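Local structure of Low molecular weight heat shock protein (Xanthomonas axonopodis pv. citri, 3GLA) at residues B[2-11]-B[62-73]. The protein is a small heat-shock protein of the alpha-crystallin family that probably acts as a chaperone, binding unfolding proteins under stress. Residues are numbered along the deposited sequence; the frame is centred on the assembly and turned at random. Where two conformers were deposited one is given.
Sequences QWVPRVDIKE and RYGSFHRRFALP. With PO4 (phosphate ion), chain D.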
# COMPACT_ATOMS: atom_id res chain seq x y z
N GLN B 2 10.53 9.97 -5.91
CA GLN B 2 9.18 10.54 -5.54
C GLN B 2 8.19 9.42 -5.41
O GLN B 2 8.15 8.50 -6.27
CB GLN B 2 8.63 11.36 -6.75
CG GLN B 2 7.85 12.75 -6.54
CD GLN B 2 7.35 13.09 -5.19
OE1 GLN B 2 8.00 13.82 -4.49
NE2 GLN B 2 6.17 12.56 -4.79
N TRP B 3 7.32 9.54 -4.41
CA TRP B 3 6.48 8.47 -4.19
C TRP B 3 5.30 8.94 -5.12
O TRP B 3 4.80 10.09 -5.01
CB TRP B 3 6.05 8.41 -2.76
CG TRP B 3 5.03 7.39 -2.38
CD1 TRP B 3 4.72 6.15 -3.04
CD2 TRP B 3 4.29 7.41 -1.20
NE1 TRP B 3 3.77 5.51 -2.31
CE2 TRP B 3 3.52 6.18 -1.17
CE3 TRP B 3 4.20 8.27 -0.18
CZ2 TRP B 3 2.68 5.89 -0.22
CZ3 TRP B 3 3.30 7.95 0.84
CH2 TRP B 3 2.56 6.76 0.81
N VAL B 4 4.85 8.04 -5.98
CA VAL B 4 3.63 8.28 -6.73
C VAL B 4 2.76 7.07 -6.38
O VAL B 4 2.84 6.03 -7.00
CB VAL B 4 3.96 8.26 -8.22
CG1 VAL B 4 2.71 8.48 -9.01
CG2 VAL B 4 4.93 9.44 -8.55
N PRO B 5 1.89 7.23 -5.41
CA PRO B 5 1.09 6.13 -4.95
C PRO B 5 0.13 5.75 -6.06
O PRO B 5 -0.50 6.58 -6.64
CB PRO B 5 0.29 6.69 -3.76
CG PRO B 5 0.80 8.02 -3.57
CD PRO B 5 1.78 8.42 -4.57
N ARG B 6 -0.00 4.47 -6.29
CA ARG B 6 -0.87 4.01 -7.38
C ARG B 6 -2.31 4.06 -7.05
O ARG B 6 -2.69 3.85 -5.91
CB ARG B 6 -0.50 2.55 -7.68
CG ARG B 6 0.92 2.57 -8.39
CD ARG B 6 1.41 1.11 -8.46
NE ARG B 6 2.61 1.20 -9.26
CZ ARG B 6 2.67 1.08 -10.56
NH1 ARG B 6 1.67 0.80 -11.32
NH2 ARG B 6 3.90 1.26 -11.09
N VAL B 7 -3.12 4.40 -8.03
CA VAL B 7 -4.56 4.64 -7.81
C VAL B 7 -5.31 3.92 -8.92
O VAL B 7 -4.83 3.80 -10.09
CB VAL B 7 -4.75 6.11 -8.01
CG1 VAL B 7 -6.15 6.45 -8.22
CG2 VAL B 7 -4.13 6.83 -6.77
N ASP B 8 -6.39 3.36 -8.55
CA ASP B 8 -7.34 2.95 -9.61
C ASP B 8 -8.54 3.85 -9.49
O ASP B 8 -8.91 4.30 -8.37
CB ASP B 8 -7.85 1.55 -9.32
CG ASP B 8 -6.77 0.51 -9.37
OD1 ASP B 8 -5.73 0.76 -9.91
OD2 ASP B 8 -7.05 -0.57 -8.76
N ILE B 9 -9.20 4.07 -10.63
CA ILE B 9 -10.39 4.93 -10.54
C ILE B 9 -11.45 4.27 -11.38
O ILE B 9 -11.16 3.82 -12.51
CB ILE B 9 -10.11 6.26 -11.16
CG1 ILE B 9 -9.01 6.95 -10.39
CG2 ILE B 9 -11.46 7.15 -11.19
CD1 ILE B 9 -8.56 8.36 -10.95
N LYS B 10 -12.63 4.20 -10.81
CA LYS B 10 -13.75 3.47 -11.36
C LYS B 10 -14.90 4.43 -11.42
O LYS B 10 -15.18 5.21 -10.53
CB LYS B 10 -14.11 2.31 -10.45
CG LYS B 10 -15.19 1.49 -10.96
CD LYS B 10 -15.61 0.54 -9.86
CE LYS B 10 -16.56 -0.51 -10.54
NZ LYS B 10 -17.06 -1.32 -9.43
N GLU B 11 -15.65 4.30 -12.51
CA GLU B 11 -16.88 5.08 -12.59
C GLU B 11 -18.05 4.13 -12.46
O GLU B 11 -18.22 3.12 -13.22
CB GLU B 11 -16.92 5.79 -13.93
CG GLU B 11 -18.32 6.51 -14.03
CD GLU B 11 -18.44 7.34 -15.27
OE1 GLU B 11 -17.45 7.62 -15.98
OE2 GLU B 11 -19.59 7.90 -15.41
N ARG B 62 8.88 3.40 -1.25
CA ARG B 62 8.96 4.87 -1.59
C ARG B 62 8.33 5.60 -0.47
O ARG B 62 7.37 5.11 0.19
CB ARG B 62 8.18 5.09 -2.91
CG ARG B 62 8.80 4.30 -4.09
CD ARG B 62 10.01 5.07 -4.53
NE ARG B 62 10.54 4.43 -5.75
CZ ARG B 62 9.92 3.42 -6.36
NH1 ARG B 62 10.44 2.88 -7.46
NH2 ARG B 62 8.78 2.94 -5.87
N TYR B 63 8.75 6.84 -0.28
CA TYR B 63 8.11 7.59 0.81
C TYR B 63 8.35 9.08 0.56
O TYR B 63 8.79 9.38 -0.55
CB TYR B 63 8.64 7.13 2.19
CG TYR B 63 10.10 7.36 2.32
CD1 TYR B 63 10.55 8.42 3.04
CD2 TYR B 63 11.05 6.47 1.72
CE1 TYR B 63 11.91 8.67 3.20
CE2 TYR B 63 12.42 6.70 1.84
CZ TYR B 63 12.85 7.79 2.62
OH TYR B 63 14.19 7.99 2.78
N GLY B 64 8.03 9.85 1.56
CA GLY B 64 8.09 11.32 1.42
C GLY B 64 6.75 11.82 0.97
O GLY B 64 5.71 11.18 1.18
N SER B 65 6.80 12.98 0.33
CA SER B 65 5.49 13.60 0.07
C SER B 65 4.91 13.00 -1.23
O SER B 65 5.62 12.55 -2.13
CB SER B 65 5.63 15.13 -0.17
OG SER B 65 6.28 15.62 0.93
N PHE B 66 3.60 13.02 -1.28
CA PHE B 66 3.02 12.69 -2.56
C PHE B 66 1.86 13.67 -2.77
O PHE B 66 1.36 14.27 -1.83
CB PHE B 66 2.40 11.25 -2.57
CG PHE B 66 1.31 11.07 -1.62
CD1 PHE B 66 -0.03 11.25 -2.05
CD2 PHE B 66 1.58 10.70 -0.29
CE1 PHE B 66 -1.09 11.04 -1.19
CE2 PHE B 66 0.48 10.51 0.63
CZ PHE B 66 -0.86 10.70 0.13
N HIS B 67 1.52 13.85 -4.03
CA HIS B 67 0.36 14.65 -4.36
C HIS B 67 0.00 14.30 -5.76
O HIS B 67 0.80 14.41 -6.68
CB HIS B 67 0.85 16.06 -4.30
CG HIS B 67 -0.17 17.06 -4.56
ND1 HIS B 67 -1.52 16.79 -4.71
CD2 HIS B 67 -0.06 18.42 -4.58
CE1 HIS B 67 -2.19 17.93 -4.89
NE2 HIS B 67 -1.33 18.92 -4.80
N ARG B 68 -1.16 13.74 -5.89
CA ARG B 68 -1.59 13.37 -7.21
C ARG B 68 -2.97 14.08 -7.33
O ARG B 68 -3.71 14.28 -6.37
CB ARG B 68 -1.84 11.90 -7.32
CG ARG B 68 -0.44 11.21 -7.10
CD ARG B 68 -0.47 9.76 -7.64
NE ARG B 68 -0.55 9.72 -9.07
CZ ARG B 68 -0.96 8.62 -9.71
NH1 ARG B 68 -1.42 7.54 -9.04
NH2 ARG B 68 -1.01 8.64 -11.01
N ARG B 69 -3.21 14.37 -8.59
CA ARG B 69 -4.47 15.05 -9.01
C ARG B 69 -5.08 14.27 -10.06
O ARG B 69 -4.43 13.72 -11.00
CB ARG B 69 -4.08 16.44 -9.55
CG ARG B 69 -3.55 17.37 -8.48
CD ARG B 69 -2.96 18.81 -9.08
NE ARG B 69 -1.55 18.62 -9.04
CZ ARG B 69 -0.64 19.14 -8.26
NH1 ARG B 69 -0.82 20.19 -7.47
NH2 ARG B 69 0.55 18.63 -8.40
N PHE B 70 -6.40 14.17 -9.99
CA PHE B 70 -7.13 13.41 -10.97
C PHE B 70 -8.33 14.26 -11.42
O PHE B 70 -9.30 14.38 -10.70
CB PHE B 70 -7.63 12.11 -10.48
CG PHE B 70 -6.50 11.25 -9.92
CD1 PHE B 70 -6.12 11.40 -8.59
CD2 PHE B 70 -5.68 10.56 -10.78
CE1 PHE B 70 -5.05 10.68 -8.06
CE2 PHE B 70 -4.56 9.83 -10.27
CZ PHE B 70 -4.28 9.90 -8.89
N ALA B 71 -8.25 14.81 -12.61
CA ALA B 71 -9.46 15.47 -13.14
C ALA B 71 -10.51 14.37 -13.33
O ALA B 71 -10.27 13.31 -13.85
CB ALA B 71 -9.06 16.03 -14.55
N LEU B 72 -11.77 14.62 -12.90
CA LEU B 72 -12.79 13.66 -13.04
C LEU B 72 -13.89 14.32 -13.96
O LEU B 72 -13.82 15.54 -14.18
CB LEU B 72 -13.45 13.47 -11.69
CG LEU B 72 -12.51 12.74 -10.67
CD1 LEU B 72 -13.30 12.72 -9.38
CD2 LEU B 72 -12.31 11.34 -11.15
N PRO B 73 -14.74 13.49 -14.47
CA PRO B 73 -15.81 14.04 -15.37
C PRO B 73 -16.63 15.03 -14.61
O PRO B 73 -16.76 14.98 -13.36
CB PRO B 73 -16.68 12.82 -15.64
CG PRO B 73 -15.70 11.67 -15.65
CD PRO B 73 -14.88 12.04 -14.40
P PO4 D . 6.06 1.81 -7.75
O1 PO4 D . 7.10 2.80 -7.76
O2 PO4 D . 6.03 1.10 -6.31
O3 PO4 D . 4.68 2.45 -7.86
O4 PO4 D . 6.13 0.67 -8.65
O HOH W 1 2.78 11.89 -5.83
O HOH W 2 8.01 11.29 -2.11
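The backbone carbonyl oxygen of Ser65 is gripped twice: Gln2 NE2 donates to Ser65 O over 2.7 Å, and a water that also accepts from Trp3 N and donates to Tyr63 O gives it a second bond. Gln2 reaches this oxygen because its chain folds about the CB-CG bond, nearly eclipsed at chi2 -16°, and a long side chain ending in an amide suits the task, since NE2 also bonds weakly to Trp3 O. That carbonyl of Trp3 accepts in turn from another water, which takes the N-H of His67, so water and side chain stitch the two backbones together. Beside this polar seam lies the buried indole of Trp3, whose wide, flat ring offers two faces and an edge: Pro5 CG lies over one face, Arg62 O over the opposite one, and Gly64 O at the edge. Phe66 turns its edge to the six-membered ring in a T-shaped stack, planes at 73°, and compact Pro5 packs against its phenyl too. Strands 7-11 and 64-71 belong to opposing sheets of the alpha-crystallin beta-sandwich, their axes coming within 10.5 Å of each other, a gap bridged by bulky apolar groups such as the ring of Phe70. Branched Val7 sets CG2 3.7 Å from Phe70 CZ, while Ile9 brings CD1 against CD2 of the same ring. The long, bent chain of Arg68 lays its flat guanidinium between Val4 CG1 and Phe70 CZ, leaving its rim to donate: Arg68 NH1 bonds to Pro5 O at 2.7 Å, the N-H...O angle a bent 134°, and forms a salt bridge with Glu60 of the second subunit. Arg6 NE donates to a phosphate, probably from the crystallisation liquor, with the Arg62 guanidinium close by. Asp8, Ile9 and Lys10 pair antiparallel with a strand of that second subunit, continuing the sheet across the dimer interface.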